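Local coordinates for zinc phosphodiesterase ELAC protein 1 (Homo sapiens, PDB 3ZWF) that removes 2',3'-cyclic phosphates from tRNAs during tRNA repair and shows some tRNA 3'-processing endonuclease activity, using two zinc ions, at residues T4-G9 and A19-L24; L32-E37 and G63-G68; L178-P183 and L249-G254; I271-L276 and H287-P292; V308-S313 and T347-F352. All blocks are in the same frame, centred on the assembly; numbering follows the deposited sequence. Where two conformers were deposited one is given.

Interaction 1 (T4-G9 and A19-L24); sequences TFLGTG and ASAVVL. With EDO (1,2-ethanediol), chain G.
T4 begins the contact as a regular antiparallel partner of V23: its N donates to V23 O (2.8 Å) and its O accepts from V23 N (2.8 Å). Its OG1, next to the backbone N, shares water 1 with V23 O and also meets O2 of an ethanediol, probably from the crystallisation liquor. F5 forms the next, non-hydrogen-bonded pair with V22; V22, in one of two conformers, lays CG1 over the ring face, 4.1 Å from the F5 centroid. At L6 the chain turns a corner. L6 N (2.8 Å) and G7 N (3.1 Å) both donate to A21 O, the mark of a classic beta bulge. The L6 side chain crosses over to V23, CD1 to CG2 at 3.7 Å. G7 brings its CA to 3.1 Å from A19 O, too close to leave room for a side chain there. Further on, water 2 donates to both G7 O and G9 O. The pair lies between strand 29-33, which A21 and V23 touch, and strand 354-356, before which F352 and M353 bond the F5 backbone. L43 of helix 39-45 covers L6, while F5 packs on V308 of strand 306-310.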
# COMPACT_ATOMS: atom_id res chain seq x y z
N THR A 4 18.87 -7.41 4.87
CA THR A 4 18.58 -6.93 3.52
C THR A 4 17.67 -5.70 3.58
O THR A 4 16.56 -5.76 4.11
CB THR A 4 17.88 -8.02 2.67
OG1 THR A 4 18.71 -9.17 2.55
CG2 THR A 4 17.55 -7.47 1.24
N PHE A 5 18.13 -4.60 3.02
CA PHE A 5 17.33 -3.37 2.92
C PHE A 5 16.40 -3.44 1.74
O PHE A 5 16.83 -3.54 0.61
CB PHE A 5 18.23 -2.15 2.86
CG PHE A 5 18.97 -1.93 4.13
CD1 PHE A 5 20.14 -2.62 4.36
CD2 PHE A 5 18.45 -1.13 5.16
CE1 PHE A 5 20.84 -2.49 5.57
CE2 PHE A 5 19.18 -1.01 6.40
CZ PHE A 5 20.34 -1.68 6.57
N LEU A 6 15.10 -3.32 1.97
CA LEU A 6 14.13 -3.30 0.90
C LEU A 6 13.71 -1.88 0.51
O LEU A 6 13.48 -1.58 -0.68
CB LEU A 6 12.91 -4.16 1.23
CG LEU A 6 13.23 -5.65 1.42
CD1 LEU A 6 12.09 -6.41 2.04
CD2 LEU A 6 13.71 -6.34 0.14
N GLY A 7 13.64 -1.01 1.49
CA GLY A 7 13.32 0.38 1.29
C GLY A 7 14.04 1.25 2.28
O GLY A 7 13.99 1.02 3.54
N THR A 8 14.67 2.26 1.74
CA THR A 8 15.62 3.13 2.44
C THR A 8 15.20 4.59 2.39
O THR A 8 15.94 5.46 2.78
CB THR A 8 17.01 2.95 1.89
OG1 THR A 8 17.09 3.32 0.48
CG2 THR A 8 17.47 1.46 2.05
N GLY A 9 14.00 4.87 1.87
CA GLY A 9 13.56 6.24 1.81
C GLY A 9 12.66 6.68 2.95
O GLY A 9 11.96 5.85 3.59
N ALA A 19 9.75 2.64 0.48
CA ALA A 19 9.39 2.95 1.85
C ALA A 19 10.00 1.94 2.81
O ALA A 19 10.43 0.84 2.43
CB ALA A 19 7.90 2.99 2.00
N SER A 20 10.04 2.33 4.07
CA SER A 20 10.78 1.55 5.08
C SER A 20 10.44 0.05 5.11
O SER A 20 9.30 -0.35 5.26
CB SER A 20 10.59 2.16 6.46
OG SER A 20 11.32 3.37 6.46
N ALA A 21 11.49 -0.77 4.97
CA ALA A 21 11.42 -2.22 5.16
C ALA A 21 12.85 -2.79 5.15
O ALA A 21 13.64 -2.48 4.26
CB ALA A 21 10.60 -2.89 4.10
N VAL A 22 13.12 -3.61 6.14
CA VAL A 22 14.41 -4.29 6.28
C VAL A 22 14.13 -5.71 6.73
O VAL A 22 13.29 -5.92 7.62
CB VAL A 22 15.35 -3.65 7.35
CG1 VAL A 22 16.80 -4.16 7.14
CG2 VAL A 22 15.28 -2.13 7.34
N VAL A 23 14.83 -6.69 6.15
CA VAL A 23 14.70 -8.10 6.55
C VAL A 23 15.96 -8.64 7.20
O VAL A 23 17.04 -8.53 6.67
CB VAL A 23 14.30 -9.00 5.36
CG1 VAL A 23 14.34 -10.46 5.73
CG2 VAL A 23 12.90 -8.62 4.88
N LEU A 24 15.77 -9.19 8.40
CA LEU A 24 16.78 -9.98 9.09
C LEU A 24 16.53 -11.47 8.82
O LEU A 24 15.43 -12.01 9.02
CB LEU A 24 16.73 -9.68 10.59
CG LEU A 24 17.73 -10.44 11.46
CD1 LEU A 24 19.19 -10.15 11.09
CD2 LEU A 24 17.45 -10.07 12.92
C1 EDO G . 18.39 -10.31 -1.66
O1 EDO G . 18.48 -8.89 -1.49
C2 EDO G . 19.24 -11.12 -0.69
O2 EDO G . 18.77 -10.97 0.64
O HOH W 1 18.33 -10.55 4.88
O HOH W 2 13.58 3.79 4.95
O HOH W 3 9.76 5.07 4.85

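Interaction 2 (L32-E37 and G63-G68); sequences LFDCGE and GDHFFG. With ZN (zinc ion), chain D.
D34 OD2 is gripped by H65 ND1 across the contact and by T59 OG1 from the preceding loop. H65 closes the sequence HLHGDH, residues 60 to 65, the HxHxDH metal-binding motif of the metallo-beta-lactamase fold. The ND1 to OD2 bond of the H65-D34 pair measures 2.8 Å and is nearly straight at 166°. It lies in the imidazole plane, but the oxygen is met from above the carboxylate plane; ring and carboxylate stand 82° apart. With ND1 so engaged, the rotation of the ring is fixed, and H65 NE2 binds the second zinc ion at 2.2 Å. D64 OD2 binds the same zinc, which D251 and H311 also hold. D64 is probably the proton acceptor; D34 acts in the second shell, positioning a first-shell ligand.

Backbone bonds carry the rest of the contact. C35 N donates to H65 O (2.9 Å), and G68 N reaches C35 O in a weak, bent bond. A chi1 of -163° swings C35 SG toward the main chain of G68. G36 passes so close to D64 O, 3.2 Å from its CA, that a side chain there would collide with it. The loop is held in shape from within, since F66 N and F67 N both donate to G63 O. The E37 carboxylate turns to G38 and Q40 of the second subunit, while water 4 accepts from E37 N (2.8 Å) and donates to G63 O (3.0 Å).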
# COMPACT_ATOMS: atom_id res chain seq x y z
N LEU A 32 10.74 -9.44 9.17
CA LEU A 32 10.58 -8.15 8.53
C LEU A 32 10.38 -7.03 9.55
O LEU A 32 9.53 -7.10 10.44
CB LEU A 32 9.38 -8.20 7.57
CG LEU A 32 8.98 -6.90 6.83
CD1 LEU A 32 10.05 -6.45 5.88
CD2 LEU A 32 7.65 -7.14 6.09
N PHE A 33 11.16 -5.97 9.39
CA PHE A 33 11.09 -4.78 10.22
C PHE A 33 10.59 -3.65 9.34
O PHE A 33 11.29 -3.19 8.42
CB PHE A 33 12.47 -4.45 10.83
CG PHE A 33 12.90 -5.43 11.86
CD1 PHE A 33 13.51 -6.62 11.50
CD2 PHE A 33 12.65 -5.19 13.22
CE1 PHE A 33 13.91 -7.57 12.49
CE2 PHE A 33 13.01 -6.13 14.18
CZ PHE A 33 13.64 -7.31 13.81
N ASP A 34 9.35 -3.25 9.63
CA ASP A 34 8.55 -2.26 8.88
C ASP A 34 8.11 -2.77 7.51
O ASP A 34 8.67 -3.71 6.93
CB ASP A 34 9.23 -0.88 8.82
CG ASP A 34 9.16 -0.13 10.20
OD1 ASP A 34 8.34 -0.51 11.01
OD2 ASP A 34 9.90 0.85 10.42
N CYS A 35 7.05 -2.15 7.04
CA CYS A 35 6.35 -2.64 5.84
C CYS A 35 5.61 -1.51 5.14
O CYS A 35 4.39 -1.48 5.05
CB CYS A 35 5.40 -3.79 6.21
SG CYS A 35 4.88 -4.77 4.79
N GLY A 36 6.36 -0.53 4.70
CA GLY A 36 5.79 0.53 3.84
C GLY A 36 5.20 0.02 2.54
O GLY A 36 5.45 -1.12 2.10
N GLU A 37 4.42 0.89 1.91
CA GLU A 37 3.82 0.56 0.65
C GLU A 37 4.89 0.16 -0.35
O GLU A 37 5.96 0.78 -0.43
CB GLU A 37 3.04 1.78 0.15
CG GLU A 37 2.50 1.52 -1.23
CD GLU A 37 1.38 2.43 -1.66
OE1 GLU A 37 0.94 3.33 -0.93
OE2 GLU A 37 0.95 2.22 -2.78
N GLY A 63 2.31 5.78 7.80
CA GLY A 63 2.00 4.93 6.68
C GLY A 63 3.17 4.34 5.90
O GLY A 63 3.07 3.22 5.39
N ASP A 64 4.29 5.06 5.86
CA ASP A 64 5.51 4.62 5.19
C ASP A 64 6.21 3.47 5.92
O ASP A 64 7.21 2.95 5.43
CB ASP A 64 6.55 5.77 4.94
CG ASP A 64 6.85 6.58 6.15
OD1 ASP A 64 5.93 7.01 6.90
OD2 ASP A 64 8.06 6.80 6.35
N HIS A 65 5.64 3.07 7.06
CA HIS A 65 6.11 1.91 7.81
C HIS A 65 5.11 0.76 7.93
O HIS A 65 5.46 -0.28 8.51
CB HIS A 65 6.62 2.39 9.19
CG HIS A 65 7.67 3.45 9.07
ND1 HIS A 65 9.01 3.20 9.27
CD2 HIS A 65 7.57 4.74 8.70
CE1 HIS A 65 9.68 4.32 9.03
NE2 HIS A 65 8.83 5.26 8.68
N PHE A 66 3.86 0.93 7.46
CA PHE A 66 2.88 -0.15 7.59
C PHE A 66 1.81 -0.27 6.52
O PHE A 66 1.13 -1.28 6.47
CB PHE A 66 2.20 -0.18 8.97
CG PHE A 66 1.10 0.79 9.16
CD1 PHE A 66 1.36 2.10 9.47
CD2 PHE A 66 -0.25 0.38 9.08
CE1 PHE A 66 0.32 3.02 9.64
CE2 PHE A 66 -1.28 1.30 9.29
CZ PHE A 66 -0.98 2.62 9.58
N PHE A 67 1.68 0.72 5.65
CA PHE A 67 0.62 0.67 4.64
C PHE A 67 0.81 -0.51 3.68
O PHE A 67 -0.16 -0.89 3.00
CB PHE A 67 0.50 1.97 3.83
CG PHE A 67 -0.21 3.09 4.50
CD1 PHE A 67 -0.89 2.95 5.70
CD2 PHE A 67 -0.15 4.34 3.93
CE1 PHE A 67 -1.52 4.05 6.27
CE2 PHE A 67 -0.78 5.44 4.52
CZ PHE A 67 -1.44 5.28 5.68
N GLY A 68 2.02 -1.04 3.55
CA GLY A 68 2.28 -2.24 2.76
C GLY A 68 1.87 -3.57 3.37
O GLY A 68 1.94 -4.62 2.72
ZN ZN D . 9.04 7.39 8.22
O HOH W 4 3.86 3.52 2.53
O HOH W 5 7.11 7.78 9.11

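Interaction 3 (L178-P183 and L249-G254); sequences LFHRIP and LGDCSG. With ZN (zinc ion), chain E; ZN (zinc ion), chain D; PO4 (phosphate ion), chain F.
The dinuclear zinc site is completed here by H180 and D251, which come from two loops at strand ends. D251 OD2 bridges the metals, 2.2 Å from the second zinc and 2.4 Å from the first, and H180 NE2 binds the first, which H60 and H62 also hold. The two side chains lie side by side, pointing the same way. D251 CB sits over one face of the imidazole, 3.4 Å from its centroid, and the carboxylate plane is turned 84° from the ring. H180 reaches this place with CG anti to its backbone N (chi1 -175°), and its ND1 is fixed by G288 O.

Behind the metals the main chains are joined by two bonds: F179 N to G254 O (2.9 Å) and S253 N to F179 O (3.0 Å). L178 packs CB on C252 CB and CD1 on L249 CB, each at 3.8 Å, the leucines crossing at about a right angle.

R181, its chain bent at chi3, reaches the bound phosphate. R181 NH1 donates to phosphate O1 (2.8 Å) and also to H287 O; the NH2 contacts with the phosphate are weak. That phosphate, probably from the crystallisation liquor, bridges the zincs, O1 to the first and O3 to the second, a position consistent with the place of a substrate phosphate. A carboxylate and a water bridging two zinc ions, with histidines on either metal, are typical of dinuclear metallo-beta-lactamase-fold hydrolases such as RNase Z.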
# COMPACT_ATOMS: atom_id res chain seq x y z
N LEU A 178 11.18 5.17 21.67
CA LEU A 178 11.76 6.31 20.96
C LEU A 178 10.83 7.51 20.97
O LEU A 178 9.65 7.37 21.28
CB LEU A 178 12.07 5.94 19.49
CG LEU A 178 12.90 4.67 19.29
CD1 LEU A 178 13.17 4.37 17.82
CD2 LEU A 178 14.27 4.81 19.98
N PHE A 179 11.38 8.69 20.71
CA PHE A 179 10.61 9.92 20.62
C PHE A 179 10.44 10.28 19.15
O PHE A 179 11.42 10.41 18.42
CB PHE A 179 11.30 11.07 21.32
CG PHE A 179 10.41 12.26 21.51
CD1 PHE A 179 10.31 13.24 20.52
CD2 PHE A 179 9.61 12.37 22.66
CE1 PHE A 179 9.42 14.31 20.67
CE2 PHE A 179 8.74 13.47 22.83
CZ PHE A 179 8.65 14.43 21.81
N HIS A 180 9.19 10.46 18.73
CA HIS A 180 8.89 10.82 17.36
C HIS A 180 7.60 11.67 17.37
O HIS A 180 7.05 11.97 18.43
CB HIS A 180 8.82 9.53 16.54
CG HIS A 180 8.63 9.73 15.05
ND1 HIS A 180 9.40 10.59 14.28
CD2 HIS A 180 7.78 9.12 14.19
CE1 HIS A 180 8.98 10.53 13.02
NE2 HIS A 180 8.01 9.64 12.94
N ARG A 181 7.10 12.04 16.19
CA ARG A 181 5.85 12.81 16.10
C ARG A 181 4.67 12.00 16.64
O ARG A 181 3.71 12.56 17.19
CB ARG A 181 5.54 13.21 14.62
CG ARG A 181 6.56 14.08 13.99
CD ARG A 181 6.01 14.81 12.73
NE ARG A 181 5.35 13.96 11.73
CZ ARG A 181 5.95 13.02 10.99
NH1 ARG A 181 7.25 12.73 11.15
NH2 ARG A 181 5.25 12.35 10.10
N ILE A 182 4.75 10.68 16.48
CA ILE A 182 3.85 9.74 17.17
C ILE A 182 4.78 8.76 17.85
O ILE A 182 5.98 8.75 17.54
CB ILE A 182 2.87 9.01 16.22
CG1 ILE A 182 3.56 8.16 15.18
CG2 ILE A 182 1.92 10.04 15.57
CD1 ILE A 182 2.62 7.24 14.45
N PRO A 183 4.26 7.94 18.79
CA PRO A 183 5.19 7.04 19.45
C PRO A 183 5.85 6.04 18.50
O PRO A 183 5.20 5.50 17.59
CB PRO A 183 4.33 6.33 20.48
CG PRO A 183 3.20 7.33 20.76
CD PRO A 183 2.94 7.92 19.43
N LEU A 249 16.17 0.80 14.82
CA LEU A 249 15.37 1.87 15.41
C LEU A 249 14.41 2.49 14.40
O LEU A 249 14.83 2.82 13.28
CB LEU A 249 16.22 2.98 15.98
CG LEU A 249 16.90 2.75 17.34
CD1 LEU A 249 17.93 1.64 17.26
CD2 LEU A 249 17.50 4.07 17.81
N GLY A 250 13.15 2.65 14.80
CA GLY A 250 12.18 3.45 14.02
C GLY A 250 12.55 4.92 13.95
O GLY A 250 13.52 5.40 14.58
N ASP A 251 11.76 5.66 13.16
CA ASP A 251 11.91 7.11 13.06
C ASP A 251 11.94 7.69 14.47
O ASP A 251 11.19 7.31 15.35
CB ASP A 251 10.73 7.77 12.38
CG ASP A 251 10.55 7.34 10.91
OD1 ASP A 251 11.32 6.53 10.37
OD2 ASP A 251 9.57 7.83 10.29
N CYS A 252 12.84 8.65 14.66
CA CYS A 252 13.03 9.28 15.98
C CYS A 252 13.96 10.48 15.89
O CYS A 252 14.77 10.60 14.99
CB CYS A 252 13.62 8.27 16.97
SG CYS A 252 15.28 7.72 16.67
N SER A 253 13.82 11.32 16.91
CA SER A 253 14.70 12.44 17.22
C SER A 253 15.50 12.17 18.50
O SER A 253 16.32 12.99 18.92
CB SER A 253 13.86 13.71 17.41
OG SER A 253 14.66 14.85 17.59
N GLY A 254 15.24 11.03 19.11
CA GLY A 254 15.92 10.62 20.34
C GLY A 254 15.28 9.39 20.97
O GLY A 254 14.26 8.86 20.49
ZN ZN E . 7.42 8.59 10.99
ZN ZN D . 9.04 7.39 8.22
P PO4 F . 8.05 10.53 8.32
O1 PO4 F . 7.90 10.39 9.85
O2 PO4 F . 6.54 10.38 7.77
O3 PO4 F . 8.77 9.38 7.73
O4 PO4 F . 8.52 11.92 8.06
O HOH W 5 7.11 7.78 9.11

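Interaction 4 (I271-L276 and H287-P292); sequences IHEATL and HGHSTP. With PO4 (phosphate ion), chain F.
E273 and H289 meet at about a right angle, the carboxylate plane turned 52° from the imidazole. H289 ND1 donates to E273 OE2 (2.7 Å) on its syn lone pair, with the oxygen at the edge of the ring and close to its plane. The other ring nitrogen, H289 NE2, donates to O4 of the bound phosphate at 2.6 Å. The ring is also sandwiched: T275 OG1 hangs over one face and H287 O over the other.

The remaining carboxylate oxygen, E273 OE1, takes three hydrogen bonds: S290 N (3.0 Å) from one side of the carboxylate plane, T275 OG1 (2.7 Å) from the other, and T275 N from the anti side. OE2 has a further donor in C252 N. Such a set of bonds fixes the carboxylate and, through it, the rotation of H289. E273 reaches the histidine with CG between backbone N and carbonyl carbon (chi1 68°) and a bend at chi2. T275 OG1 also bonds H311 ND1, tying this cluster to a zinc ligand.

Within the strand, H272 puts the CE1 edge of its ring 3.4 Å from S290 OG, which itself bonds C252 O; H272 ND1 donates to E273 O. Farther out, A274 CB packs on P292 CG (4.0 Å), and T291 CA lies 3.2 Å from L276 O at the start of helix 292-301. The sequences HEAT (272 to 275) and HST (289 to 291) are motifs of the RNase Z family, and their glutamate-histidine pair borders the dinuclear zinc site.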
# COMPACT_ATOMS: atom_id res chain seq x y z
N ILE A 271 20.92 0.03 13.11
CA ILE A 271 20.20 0.68 11.98
C ILE A 271 19.41 1.87 12.52
O ILE A 271 18.60 1.73 13.45
CB ILE A 271 19.28 -0.27 11.26
CG1 ILE A 271 20.05 -1.50 10.77
CG2 ILE A 271 18.48 0.49 10.11
CD1 ILE A 271 19.15 -2.48 10.06
N HIS A 272 19.75 3.04 12.01
CA HIS A 272 19.22 4.30 12.52
C HIS A 272 18.82 5.20 11.33
O HIS A 272 19.49 5.23 10.31
CB HIS A 272 20.30 5.01 13.37
CG HIS A 272 19.78 6.04 14.31
ND1 HIS A 272 19.22 7.23 13.88
CD2 HIS A 272 19.79 6.10 15.67
CE1 HIS A 272 18.85 7.94 14.94
NE2 HIS A 272 19.19 7.28 16.04
N GLU A 273 17.74 5.95 11.52
CA GLU A 273 17.42 6.96 10.49
C GLU A 273 18.37 8.16 10.45
O GLU A 273 19.02 8.54 11.42
CB GLU A 273 16.01 7.50 10.67
CG GLU A 273 15.81 8.33 11.92
CD GLU A 273 14.91 9.51 11.60
OE1 GLU A 273 15.38 10.43 10.87
OE2 GLU A 273 13.74 9.48 11.99
N ALA A 274 18.49 8.73 9.28
CA ALA A 274 19.11 10.05 9.11
C ALA A 274 18.38 10.78 7.99
O ALA A 274 18.87 10.87 6.87
CB ALA A 274 20.60 9.95 8.79
N THR A 275 17.18 11.24 8.33
CA THR A 275 16.26 11.79 7.33
C THR A 275 16.83 13.00 6.58
O THR A 275 16.74 13.09 5.34
CB THR A 275 14.86 12.11 7.92
OG1 THR A 275 14.30 10.92 8.50
CG2 THR A 275 13.95 12.65 6.81
N LEU A 276 17.46 13.91 7.33
CA LEU A 276 17.98 15.13 6.76
C LEU A 276 19.45 15.27 7.14
O LEU A 276 19.93 14.63 8.08
CB LEU A 276 17.24 16.34 7.29
CG LEU A 276 15.77 16.45 6.94
CD1 LEU A 276 15.17 17.71 7.54
CD2 LEU A 276 15.69 16.47 5.42
N HIS A 287 10.30 17.58 13.09
CA HIS A 287 9.53 16.47 12.54
C HIS A 287 9.79 15.13 13.19
O HIS A 287 9.38 14.09 12.65
CB HIS A 287 9.74 16.36 11.03
CG HIS A 287 9.13 17.49 10.27
ND1 HIS A 287 9.82 18.63 9.95
CD2 HIS A 287 7.86 17.67 9.82
CE1 HIS A 287 9.02 19.46 9.29
NE2 HIS A 287 7.82 18.90 9.21
N GLY A 288 10.47 15.14 14.34
CA GLY A 288 10.78 13.90 15.08
C GLY A 288 11.79 13.00 14.38
O GLY A 288 11.75 11.75 14.51
N HIS A 289 12.71 13.64 13.66
CA HIS A 289 13.72 12.96 12.89
C HIS A 289 15.14 13.26 13.42
O HIS A 289 15.32 14.12 14.28
CB HIS A 289 13.61 13.30 11.40
CG HIS A 289 12.42 12.67 10.73
ND1 HIS A 289 12.12 11.33 10.86
CD2 HIS A 289 11.45 13.19 9.92
CE1 HIS A 289 11.02 11.05 10.18
NE2 HIS A 289 10.57 12.17 9.62
N SER A 290 16.09 12.54 12.84
CA SER A 290 17.53 12.66 13.15
C SER A 290 18.35 13.03 11.92
O SER A 290 17.94 12.85 10.75
CB SER A 290 18.03 11.34 13.70
OG SER A 290 17.46 11.07 14.96
N THR A 291 19.53 13.54 12.20
CA THR A 291 20.51 13.82 11.17
C THR A 291 21.73 12.88 11.39
O THR A 291 21.78 12.15 12.39
CB THR A 291 20.96 15.28 11.22
OG1 THR A 291 21.71 15.49 12.42
CG2 THR A 291 19.76 16.23 11.16
N PRO A 292 22.69 12.86 10.45
CA PRO A 292 23.76 11.90 10.65
C PRO A 292 24.58 12.11 11.94
O PRO A 292 24.97 11.13 12.56
CB PRO A 292 24.65 12.11 9.44
CG PRO A 292 23.68 12.51 8.35
CD PRO A 292 22.71 13.41 9.06
P PO4 F . 8.05 10.53 8.32
O1 PO4 F . 7.90 10.39 9.85
O2 PO4 F . 6.54 10.38 7.77
O3 PO4 F . 8.77 9.38 7.73
O4 PO4 F . 8.52 11.92 8.06

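Interaction 5 (V308-S313 and T347-F352); sequences VLTHFS and TLAEDF. With ZN (zinc ion), chain D.
L309 is clasped between T347 and A349 in the buried half of the contact, its N donating to T347 O (2.9 Å) and its O accepting from A349 N (2.9 Å). Both bonds run close to straight, as expected where strands 306-310 and 345-348 pair in parallel. V308 adds a CA-H...O contact of 3.3 Å to T347 O. Side chains close the same end: V308 CG1 meets A349 CB at 3.9 Å, and both residues press on F5 of strand 2-5. V308 brings that methyl across with CG1 anti to its backbone N (chi1 -177°). A349 CB also lies 3.7 Å from T310 OG1, so this small residue touches three successive positions of the neighbouring strand. On the V308 face T347 OG1 bonds R306.

On the other face of the sheet the packing is looser. L348 is exposed, and its CD2 meets L309 CD1 at 4.1 Å as the two leucines slant past each other. F312 lies at about a right angle to L348, CZ to CB at 4.1 Å, and turns its ring edge to A349 O, CE2 at 3.6 Å; that carbonyl accepts from R17 NH1.

Beyond the strand end the chain bends at H311, where phi is positive and the side chain leaves 347-352; its NE2 binds the second zinc. A histidine ligand just past the C-terminal end of a sheet strand is typical of the metallo-beta-lactamase fold.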
# COMPACT_ATOMS: atom_id res chain seq x y z
N VAL A 308 24.43 1.74 10.41
CA VAL A 308 23.85 1.84 9.07
C VAL A 308 22.77 2.90 9.13
O VAL A 308 21.82 2.80 9.90
CB VAL A 308 23.25 0.52 8.56
CG1 VAL A 308 22.73 0.70 7.08
CG2 VAL A 308 24.24 -0.60 8.65
N LEU A 309 22.89 3.91 8.26
CA LEU A 309 21.92 5.00 8.16
C LEU A 309 20.95 4.71 7.03
O LEU A 309 21.32 4.14 6.00
CB LEU A 309 22.65 6.32 7.90
CG LEU A 309 23.65 6.74 9.03
CD1 LEU A 309 24.20 8.09 8.72
CD2 LEU A 309 22.96 6.75 10.39
N THR A 310 19.71 5.06 7.30
CA THR A 310 18.62 4.80 6.35
C THR A 310 17.55 5.83 6.53
O THR A 310 17.72 6.83 7.21
CB THR A 310 18.13 3.34 6.49
OG1 THR A 310 17.31 2.96 5.38
CG2 THR A 310 17.37 3.14 7.81
N HIS A 311 16.44 5.65 5.80
CA HIS A 311 15.30 6.59 5.85
C HIS A 311 15.71 7.98 5.44
O HIS A 311 15.41 8.95 6.11
CB HIS A 311 14.64 6.60 7.25
CG HIS A 311 13.26 7.17 7.31
ND1 HIS A 311 13.01 8.50 7.58
CD2 HIS A 311 12.05 6.57 7.28
CE1 HIS A 311 11.71 8.71 7.62
NE2 HIS A 311 11.11 7.54 7.49
N PHE A 312 16.31 8.06 4.27
CA PHE A 312 16.74 9.31 3.69
C PHE A 312 15.65 10.08 2.96
O PHE A 312 14.82 9.50 2.29
CB PHE A 312 17.88 9.03 2.70
CG PHE A 312 19.10 8.38 3.31
CD1 PHE A 312 19.91 9.10 4.15
CD2 PHE A 312 19.44 7.06 3.01
CE1 PHE A 312 21.01 8.50 4.74
CE2 PHE A 312 20.55 6.44 3.58
CZ PHE A 312 21.36 7.18 4.41
N SER A 313 15.63 11.40 3.18
CA SER A 313 14.73 12.29 2.48
C SER A 313 14.79 11.98 0.97
O SER A 313 15.87 11.78 0.38
CB SER A 313 15.12 13.76 2.73
OG SER A 313 14.28 14.63 1.97
N THR A 347 27.75 3.15 7.37
CA THR A 347 27.35 2.70 6.05
C THR A 347 26.04 3.38 5.67
O THR A 347 25.18 3.56 6.53
CB THR A 347 27.14 1.17 6.04
OG1 THR A 347 28.34 0.53 6.43
CG2 THR A 347 26.77 0.68 4.66
N LEU A 348 25.92 3.81 4.41
CA LEU A 348 24.64 4.38 3.92
C LEU A 348 23.86 3.30 3.20
O LEU A 348 24.29 2.76 2.19
CB LEU A 348 24.90 5.57 3.00
CG LEU A 348 25.94 6.53 3.58
CD1 LEU A 348 26.15 7.66 2.56
CD2 LEU A 348 25.52 7.00 4.99
N ALA A 349 22.66 3.03 3.72
CA ALA A 349 21.78 2.01 3.15
C ALA A 349 21.30 2.43 1.74
O ALA A 349 21.05 3.60 1.48
CB ALA A 349 20.55 1.75 4.06
N GLU A 350 21.26 1.45 0.87
CA GLU A 350 20.57 1.56 -0.42
C GLU A 350 19.62 0.38 -0.55
O GLU A 350 19.86 -0.67 0.04
CB GLU A 350 21.57 1.55 -1.59
CG GLU A 350 22.55 2.67 -1.51
CD GLU A 350 23.65 2.60 -2.56
OE1 GLU A 350 23.69 1.65 -3.38
OE2 GLU A 350 24.48 3.52 -2.54
N ASP A 351 18.54 0.54 -1.35
CA ASP A 351 17.66 -0.58 -1.57
C ASP A 351 18.47 -1.75 -2.16
O ASP A 351 19.32 -1.58 -3.06
CB ASP A 351 16.51 -0.26 -2.55
CG ASP A 351 15.57 0.81 -2.03
OD1 ASP A 351 15.76 1.37 -0.91
OD2 ASP A 351 14.53 1.02 -2.74
N PHE A 352 18.17 -2.93 -1.61
CA PHE A 352 18.69 -4.26 -2.01
C PHE A 352 20.09 -4.55 -1.49
O PHE A 352 20.65 -5.62 -1.75
CB PHE A 352 18.56 -4.50 -3.51
CG PHE A 352 17.17 -4.29 -3.99
CD1 PHE A 352 16.20 -5.17 -3.62
CD2 PHE A 352 16.84 -3.21 -4.79
CE1 PHE A 352 14.87 -4.98 -4.01
CE2 PHE A 352 15.53 -3.00 -5.20
CZ PHE A 352 14.55 -3.90 -4.81
ZN ZN D . 9.04 7.39 8.22
O HOH W 5 7.11 7.78 9.11

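In the fold
Along the chain the five contacts follow one another in series; none nests within or crosses another. Interaction 1 closes the loop 10-18 at the N terminus, and strand 21-26 leads directly to strand 29-33, where interaction 2 begins and closes the longer excursion 38-62. Interactions 3, 4 and 5 close 184-248, 277-286 and 314-346, and all reach the other sheet. Strands 269-273 and 306-310 are neighbours, joining interactions 4 and 5. The two sheets meet where F5 packs on I271; T8 with D351 and F5 with F352 tie interaction 1 to the 347-352 connection between them. Interactions 2, 3 and 5 converge on one zinc ion, while 3 and 4 share the phosphate.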